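Local coordinates for protein purine nucleoside phosphorylase (Schistosoma mansoni, PDB 5KO5) that probably catalyses the reversible phosphorolysis of purine nucleosides to the free base and ribose 1-phosphate, and can bind cytosine, at residues G129-I134 with A270-M275; L177-E182 with Q274-E279. All blocks are in the same frame, centred on the assembly; numbering follows the deposited sequence.

Interaction 1 of 2, residues G129-I134 with A270-M275; sequences GDFVLI and ADLLQM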
ATOM      1  N   GLY A 129      22.591  18.308  -3.439  1.00 19.16           N
ATOM      2  CA  GLY A 129      23.985  17.985  -3.234  1.00 16.86           C
ATOM      3  C   GLY A 129      24.358  17.602  -1.814  1.00 18.47           C
ATOM      4  O   GLY A 129      25.511  17.219  -1.582  1.00 19.10           O
ATOM      5  N   ASP A 130      23.433  17.694  -0.861  1.00 17.93           N
ATOM      6  CA  ASP A 130      23.713  17.261   0.501  1.00 19.04           C
ATOM      7  C   ASP A 130      23.631  15.740   0.592  1.00 16.61           C
ATOM      8  O   ASP A 130      23.033  15.072  -0.252  1.00 18.05           O
ATOM      9  CB  ASP A 130      22.701  17.860   1.484  1.00 18.46           C
ATOM     10  CG  ASP A 130      22.929  19.350   1.756  1.00 20.39           C
ATOM     11  OD1 ASP A 130      23.978  19.903   1.357  1.00 22.55           O
ATOM     12  OD2 ASP A 130      22.049  19.972   2.391  1.00 23.68           O
ATOM     13  N   PHE A 131      24.241  15.195   1.638  1.00 18.44           N
ATOM     14  CA  PHE A 131      24.164  13.775   1.951  1.00 17.18           C
ATOM     15  C   PHE A 131      23.372  13.599   3.237  1.00 18.63           C
ATOM     16  O   PHE A 131      23.530  14.378   4.183  1.00 19.69           O
ATOM     17  CB  PHE A 131      25.551  13.172   2.165  1.00 19.70           C
ATOM     18  CG  PHE A 131      26.466  13.310   0.988  1.00 21.09           C
ATOM     19  CD1 PHE A 131      26.241  12.584  -0.173  1.00 21.41           C
ATOM     20  CD2 PHE A 131      27.568  14.144   1.049  1.00 24.08           C
ATOM     21  CE1 PHE A 131      27.101  12.706  -1.263  1.00 21.40           C
ATOM     22  CE2 PHE A 131      28.428  14.267  -0.031  1.00 27.05           C
ATOM     23  CZ  PHE A 131      28.191  13.546  -1.186  1.00 24.73           C
ATOM     24  N   VAL A 132      22.536  12.564   3.284  1.00 17.04           N
ATOM     25  CA  VAL A 132      21.792  12.220   4.492  1.00 16.52           C
ATOM     26  C   VAL A 132      22.150  10.800   4.918  1.00 17.32           C
ATOM     27  O   VAL A 132      21.911   9.839   4.171  1.00 15.57           O
ATOM     28  CB  VAL A 132      20.280  12.387   4.301  1.00 17.55           C
ATOM     29  CG1 VAL A 132      19.544  11.960   5.563  1.00 19.94           C
ATOM     30  CG2 VAL A 132      19.960  13.838   3.955  1.00 20.23           C
ATOM     31  N   LEU A 133      22.743  10.673   6.105  1.00 15.89           N
ATOM     32  CA  LEU A 133      22.905   9.368   6.732  1.00 17.13           C
ATOM     33  C   LEU A 133      21.535   8.915   7.216  1.00 15.39           C
ATOM     34  O   LEU A 133      20.914   9.582   8.047  1.00 17.31           O
ATOM     35  CB  LEU A 133      23.877   9.464   7.909  1.00 17.09           C
ATOM     36  CG  LEU A 133      25.229  10.107   7.601  1.00 20.05           C
ATOM     37  CD1 LEU A 133      26.075  10.206   8.863  1.00 18.37           C
ATOM     38  CD2 LEU A 133      25.961   9.336   6.510  1.00 22.49           C
ATOM     39  N   ILE A 134      21.047   7.803   6.690  1.00 15.54           N
ATOM     40  CA  ILE A 134      19.700   7.362   7.034  1.00 14.47           C
ATOM     41  C   ILE A 134      19.722   6.686   8.397  1.00 15.71           C
ATOM     42  O   ILE A 134      20.509   5.766   8.636  1.00 16.22           O
ATOM     43  CB  ILE A 134      19.138   6.443   5.944  1.00 12.87           C
ATOM     44  CG1 ILE A 134      19.019   7.236   4.646  1.00 15.35           C
ATOM     45  CG2 ILE A 134      17.760   5.890   6.373  1.00 14.85           C
ATOM     46  CD1 ILE A 134      18.737   6.378   3.436  1.00 20.24           C
ATOM     47  N   ALA A 270      29.570  12.476  -7.445  1.00 21.11           N
ATOM     48  CA  ALA A 270      29.973  11.079  -7.593  1.00 21.25           C
ATOM     49  C   ALA A 270      31.392  10.828  -7.089  1.00 19.58           C
ATOM     50  O   ALA A 270      31.648   9.825  -6.408  1.00 21.05           O
ATOM     51  CB  ALA A 270      29.859  10.656  -9.059  1.00 21.74           C
ATOM     52  N   ASP A 271      32.328  11.719  -7.416  1.00 21.58           N
ATOM     53  CA  ASP A 271      33.720  11.469  -7.059  1.00 21.56           C
ATOM     54  C   ASP A 271      33.944  11.611  -5.562  1.00 25.66           C
ATOM     55  O   ASP A 271      34.699  10.831  -4.963  1.00 24.49           O
ATOM     56  CB  ASP A 271      34.640  12.375  -7.872  1.00 24.81           C
ATOM     57  CG  ASP A 271      34.617  12.032  -9.336  1.00 32.16           C
ATOM     58  OD1 ASP A 271      35.267  11.036  -9.718  1.00 32.44           O
ATOM     59  OD2 ASP A 271      33.949  12.756 -10.104  1.00 30.53           O
ATOM     60  N   LEU A 272      33.294  12.596  -4.938  1.00 23.34           N
ATOM     61  CA  LEU A 272      33.385  12.742  -3.489  1.00 23.07           C
ATOM     62  C   LEU A 272      32.785  11.536  -2.781  1.00 21.43           C
ATOM     63  O   LEU A 272      33.359  11.024  -1.812  1.00 23.20           O
ATOM     64  CB  LEU A 272      32.681  14.023  -3.052  1.00 23.42           C
ATOM     65  CG  LEU A 272      32.698  14.318  -1.548  1.00 23.43           C
ATOM     66  CD1 LEU A 272      34.128  14.452  -1.028  1.00 25.22           C
ATOM     67  CD2 LEU A 272      31.885  15.558  -1.225  1.00 26.44           C
ATOM     68  N   LEU A 273      31.637  11.055  -3.262  1.00 19.91           N
ATOM     69  CA  LEU A 273      31.009   9.898  -2.640  1.00 20.70           C
ATOM     70  C   LEU A 273      31.867   8.648  -2.799  1.00 20.00           C
ATOM     71  O   LEU A 273      31.954   7.830  -1.875  1.00 21.42           O
ATOM     72  CB  LEU A 273      29.622   9.700  -3.240  1.00 18.92           C
ATOM     73  CG  LEU A 273      28.781   8.582  -2.641  1.00 23.87           C
ATOM     74  CD1 LEU A 273      28.500   8.835  -1.169  1.00 22.81           C
ATOM     75  CD2 LEU A 273      27.480   8.459  -3.416  1.00 33.22           C
ATOM     76  N   GLN A 274      32.526   8.492  -3.951  1.00 22.05           N
ATOM     77  CA  GLN A 274      33.412   7.347  -4.132  1.00 23.17           C
ATOM     78  C   GLN A 274      34.566   7.391  -3.139  1.00 22.31           C
ATOM     79  O   GLN A 274      34.907   6.379  -2.512  1.00 24.21           O
ATOM     80  CB  GLN A 274      33.964   7.303  -5.556  1.00 28.51           C
ATOM     81  CG  GLN A 274      34.897   6.109  -5.738  1.00 37.82           C
ATOM     82  CD  GLN A 274      35.939   6.297  -6.822  1.00 58.72           C
ATOM     83  OE1 GLN A 274      36.145   7.400  -7.327  1.00 67.74           O
ATOM     84  NE2 GLN A 274      36.603   5.207  -7.191  1.00 68.41           N
ATOM     85  N   MET A 275      35.198   8.558  -3.005  1.00 21.53           N
ATOM     86  CA  MET A 275      36.294   8.707  -2.054  1.00 21.69           C
ATOM     87  C   MET A 275      35.814   8.412  -0.637  1.00 21.19           C
ATOM     88  O   MET A 275      36.487   7.712   0.127  1.00 22.45           O
ATOM     89  CB  MET A 275      36.869  10.127  -2.178  1.00 23.78           C
ATOM     90  CG  MET A 275      38.168  10.383  -1.431  1.00 40.15           C
ATOM     91  SD  MET A 275      37.933  10.580   0.343  1.00 41.83           S
ATOM     92  CE  MET A 275      36.640  11.780   0.378  1.00 20.50           C
TER
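F131 reaches from the start of strand 131-139 to helix 259-283 and meets two neighbouring leucines, L272 and L273. Its CB points toward the helix, and chi1 of -59° sets CG anti to the carbonyl carbon. The far end of the ring then reaches both leucines. CB and CG do not yet touch the helical segment. The ring then divides its contacts between its two CE atoms. CE2 meets CD2 of L272 at 3.9 Å. This methyl sits at the ring edge, close to the ring plane. CE1 lies 4.1 Å from CD1 of L273, which approaches at a slant.

The two leucines have nearly the same shape. Each holds CG anti to its backbone N, with chi1 at -180° in L272 and -176° in L273. They leave the helix in different directions. CB of L272 points toward the strand, and its tip ends beside the ring. CB of L273 points neither toward the strand nor away from it, and its CD1 methyl reaches the phenyl.

The contact is small, with 128 Å² buried in all, and it is apolar. No hydrogen bond joins 129-134 to 270-275. The nearest CA atoms, those of F131 and L273, are 9.1 Å apart, so side chains alone bridge the gap. A polar link lies close by: the carbonyl O of G129 accepts a hydrogen bond from NE of R269, one residue before the helical segment.

In the fold, strand 131-139 runs between strands 189-196 and 236-246 of the mixed sheet. F131 also touches L242 of strand 236-246, and L273 packs on T116 of strand 112-121. Helix 259-283 thus lies against the sheet, with F131 and L273 in the layer between them.

Interaction 2 of 2, residues L177-E182 with Q274-E279; sequences LKIAQE and QMWFKE
The indole of W276 points its pyrrole edge at helix 170-182. CG2 of I179 sits at that edge, near the ring plane, 3.6 Å from CD1 of W276. CB of A180 stands above the indole plane, 4.3 Å from CZ2 of W276. Outside the two segments, F185 makes an edge-to-face contact with the indole. NE1 of W276 is hydrogen-bonded to the carbonyl O of A176, one turn before A180. This bond gives the buried N-H a partner and helps fix the rotation of the indole.

I179 also packs on the next turn of helix 259-283. Its CG2 is 3.6 Å from CG of E279, and its CD1 is 3.7 Å from the same atom. Chi1 of E279 (-178°) sets CG anti to the backbone N and against I179. The bend at chi2 then turns the carboxylate to R283, which its OE2 meets in a salt bridge. R283 also forms a salt bridge with E182. The shared arginine probably eases the repulsion between the two acids.

The axes of the two short helical segments come within 10.0 Å at an angle of 123°. The contact is helix-on-helix packing on one flank of the sheet, where A180 and W276 both touch V189. It belongs to the alpha/beta/alpha architecture of the phosphorylase superfamily.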
ATOM      1  N   LEU A 177      30.280   9.867   9.400  1.00 22.43           N
ATOM      2  CA  LEU A 177      30.385  11.276   9.764  1.00 22.77           C
ATOM      3  C   LEU A 177      31.817  11.645  10.118  1.00 24.07           C
ATOM      4  O   LEU A 177      32.301  12.712   9.723  1.00 24.71           O
ATOM      5  CB  LEU A 177      29.451  11.607  10.930  1.00 23.11           C
ATOM      6  CG  LEU A 177      29.515  13.069  11.394  1.00 27.83           C
ATOM      7  CD1 LEU A 177      29.070  14.004  10.268  1.00 29.13           C
ATOM      8  CD2 LEU A 177      28.697  13.311  12.663  1.00 28.80           C
ATOM      9  N   LYS A 178      32.513  10.773  10.854  1.00 23.46           N
ATOM     10  CA  LYS A 178      33.885  11.068  11.256  1.00 24.05           C
ATOM     11  C   LYS A 178      34.781  11.280  10.044  1.00 26.92           C
ATOM     12  O   LYS A 178      35.610  12.198  10.026  1.00 29.99           O
ATOM     13  CB  LYS A 178      34.431   9.933  12.124  1.00 25.13           C
ATOM     14  CG  LYS A 178      35.858  10.158  12.593  1.00 30.33           C
ATOM     15  CD  LYS A 178      35.880  10.663  14.016  1.00 51.66           C
ATOM     16  CE  LYS A 178      35.615   9.538  14.998  1.00 59.04           C
ATOM     17  NZ  LYS A 178      35.565  10.034  16.401  1.00 62.32           N
ATOM     18  N   ILE A 179      34.627  10.440   9.018  1.00 25.03           N
ATOM     19  CA  ILE A 179      35.439  10.576   7.814  1.00 26.17           C
ATOM     20  C   ILE A 179      35.100  11.865   7.073  1.00 23.22           C
ATOM     21  O   ILE A 179      35.984  12.524   6.513  1.00 26.94           O
ATOM     22  CB  ILE A 179      35.291   9.323   6.931  1.00 24.55           C
ATOM     23  CG1 ILE A 179      35.948   8.123   7.624  1.00 26.38           C
ATOM     24  CG2 ILE A 179      35.906   9.554   5.554  1.00 25.26           C
ATOM     25  CD1 ILE A 179      35.560   6.784   7.039  1.00 26.30           C
ATOM     26  N   ALA A 180      33.821  12.255   7.067  1.00 25.09           N
ATOM     27  CA  ALA A 180      33.454  13.529   6.455  1.00 23.09           C
ATOM     28  C   ALA A 180      34.110  14.694   7.181  1.00 24.66           C
ATOM     29  O   ALA A 180      34.572  15.650   6.547  1.00 26.23           O
ATOM     30  CB  ALA A 180      31.937  13.694   6.446  1.00 22.17           C
ATOM     31  N   GLN A 181      34.171  14.628   8.515  1.00 25.97           N
ATOM     32  CA  GLN A 181      34.825  15.684   9.282  1.00 26.35           C
ATOM     33  C   GLN A 181      36.315  15.739   8.976  1.00 27.84           C
ATOM     34  O   GLN A 181      36.892  16.828   8.849  1.00 31.22           O
ATOM     35  CB  GLN A 181      34.595  15.457  10.775  1.00 27.44           C
ATOM     36  CG  GLN A 181      33.131  15.506  11.188  1.00 28.72           C
ATOM     37  CD  GLN A 181      32.899  14.967  12.585  1.00 32.42           C
ATOM     38  OE1 GLN A 181      33.742  14.251  13.134  1.00 31.11           O
ATOM     39  NE2 GLN A 181      31.759  15.310  13.170  1.00 33.38           N
ATOM     40  N   GLU A 182      36.956  14.573   8.860  1.00 27.54           N
ATOM     41  CA  GLU A 182      38.391  14.535   8.590  1.00 29.72           C
ATOM     42  C   GLU A 182      38.725  15.167   7.245  1.00 35.21           C
ATOM     43  O   GLU A 182      39.821  15.717   7.071  1.00 36.02           O
ATOM     44  CB  GLU A 182      38.883  13.089   8.637  1.00 30.83           C
ATOM     45  CG  GLU A 182      38.828  12.464  10.026  1.00 32.76           C
ATOM     46  CD  GLU A 182      39.023  10.960   9.999  1.00 35.63           C
ATOM     47  OE1 GLU A 182      39.024  10.377   8.894  1.00 36.88           O
ATOM     48  OE2 GLU A 182      39.174  10.357  11.082  1.00 36.74           O
ATOM     49  N   GLN A 274      32.526   8.492  -3.951  1.00 22.05           N
ATOM     50  CA  GLN A 274      33.412   7.347  -4.132  1.00 23.17           C
ATOM     51  C   GLN A 274      34.566   7.391  -3.139  1.00 22.31           C
ATOM     52  O   GLN A 274      34.907   6.379  -2.512  1.00 24.21           O
ATOM     53  CB  GLN A 274      33.964   7.303  -5.556  1.00 28.51           C
ATOM     54  CG  GLN A 274      34.897   6.109  -5.738  1.00 37.82           C
ATOM     55  CD  GLN A 274      35.939   6.297  -6.822  1.00 58.72           C
ATOM     56  OE1 GLN A 274      36.145   7.400  -7.327  1.00 67.74           O
ATOM     57  NE2 GLN A 274      36.603   5.207  -7.191  1.00 68.41           N
ATOM     58  N   MET A 275      35.198   8.558  -3.005  1.00 21.53           N
ATOM     59  CA  MET A 275      36.294   8.707  -2.054  1.00 21.69           C
ATOM     60  C   MET A 275      35.814   8.412  -0.637  1.00 21.19           C
ATOM     61  O   MET A 275      36.487   7.712   0.127  1.00 22.45           O
ATOM     62  CB  MET A 275      36.869  10.127  -2.178  1.00 23.78           C
ATOM     63  CG  MET A 275      38.168  10.383  -1.431  1.00 40.15           C
ATOM     64  SD  MET A 275      37.933  10.580   0.343  1.00 41.83           S
ATOM     65  CE  MET A 275      36.640  11.780   0.378  1.00 20.50           C
ATOM     66  N   TRP A 276      34.636   8.921  -0.284  1.00 20.06           N
ATOM     67  CA  TRP A 276      34.100   8.728   1.057  1.00 21.14           C
ATOM     68  C   TRP A 276      33.883   7.249   1.343  1.00 21.69           C
ATOM     69  O   TRP A 276      34.317   6.728   2.380  1.00 20.70           O
ATOM     70  CB  TRP A 276      32.770   9.468   1.133  1.00 20.68           C
ATOM     71  CG  TRP A 276      32.170   9.630   2.485  1.00 20.72           C
ATOM     72  CD1 TRP A 276      32.769   9.413   3.699  1.00 21.75           C
ATOM     73  CD2 TRP A 276      30.854  10.102   2.766  1.00 18.33           C
ATOM     74  NE1 TRP A 276      31.887   9.704   4.718  1.00 20.30           N
ATOM     75  CE2 TRP A 276      30.705  10.134   4.169  1.00 19.31           C
ATOM     76  CE3 TRP A 276      29.775  10.496   1.961  1.00 17.82           C
ATOM     77  CZ2 TRP A 276      29.519  10.539   4.786  1.00 20.33           C
ATOM     78  CZ3 TRP A 276      28.603  10.902   2.571  1.00 18.41           C
ATOM     79  CH2 TRP A 276      28.484  10.921   3.972  1.00 20.56           C
ATOM     80  N   PHE A 277      33.210   6.553   0.425  1.00 20.20           N
ATOM     81  CA  PHE A 277      32.899   5.148   0.646  1.00 18.35           C
ATOM     82  C   PHE A 277      34.146   4.273   0.593  1.00 20.71           C
ATOM     83  O   PHE A 277      34.232   3.283   1.326  1.00 20.80           O
ATOM     84  CB  PHE A 277      31.802   4.683  -0.317  1.00 18.54           C
ATOM     85  CG  PHE A 277      30.423   4.834   0.251  1.00 21.29           C
ATOM     86  CD1 PHE A 277      29.993   6.055   0.745  1.00 22.01           C
ATOM     87  CD2 PHE A 277      29.574   3.750   0.326  1.00 24.08           C
ATOM     88  CE1 PHE A 277      28.719   6.186   1.304  1.00 23.05           C
ATOM     89  CE2 PHE A 277      28.299   3.879   0.863  1.00 25.01           C
ATOM     90  CZ  PHE A 277      27.888   5.104   1.361  1.00 25.15           C
ATOM     91  N   LYS A 278      35.125   4.618  -0.246  1.00 21.10           N
ATOM     92  CA  LYS A 278      36.389   3.886  -0.208  1.00 22.03           C
ATOM     93  C   LYS A 278      37.028   3.984   1.173  1.00 20.81           C
ATOM     94  O   LYS A 278      37.482   2.978   1.727  1.00 22.43           O
ATOM     95  CB  LYS A 278      37.330   4.398  -1.303  1.00 24.12           C
ATOM     96  CG  LYS A 278      38.668   3.682  -1.397  1.00 27.83           C
ATOM     97  CD  LYS A 278      39.488   4.250  -2.561  1.00 30.03           C
ATOM     98  CE  LYS A 278      40.869   3.634  -2.643  1.00 40.25           C
ATOM     99  NZ  LYS A 278      41.653   4.223  -3.769  1.00 45.55           N
ATOM    100  N   GLU A 279      37.033   5.182   1.762  1.00 20.72           N
ATOM    101  CA  GLU A 279      37.618   5.345   3.089  1.00 22.61           C
ATOM    102  C   GLU A 279      36.789   4.639   4.157  1.00 22.84           C
ATOM    103  O   GLU A 279      37.347   4.049   5.089  1.00 25.72           O
ATOM    104  CB  GLU A 279      37.808   6.828   3.416  1.00 26.12           C
ATOM    105  CG  GLU A 279      38.455   7.091   4.780  1.00 25.86           C
ATOM    106  CD  GLU A 279      39.919   6.693   4.850  1.00 36.15           C
ATOM    107  OE1 GLU A 279      40.500   6.316   3.810  1.00 36.86           O
ATOM    108  OE2 GLU A 279      40.489   6.757   5.960  1.00 45.24           O
TER

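Overall arrangement
Both interactions use helix 259-283, near the C-terminal end of the chain, and they share Q274 and M275. Their centres are 9 Å apart. Along the chain, strand 131-139 comes first, then helix 170-182, then the long helix. Interaction 1 sets that helix against the mixed sheet; interaction 2 sets it against another helix. The two contacts join directly where CG of F131 lies 3.6 Å from CZ3 of W276, the ring planes at about 60°. L133 adds to the join by touching both W276 and L177. The result is one continuous apolar layer. The cytosine is about 13 Å from the F131 side chain, so this is structural packing rather than pocket wall.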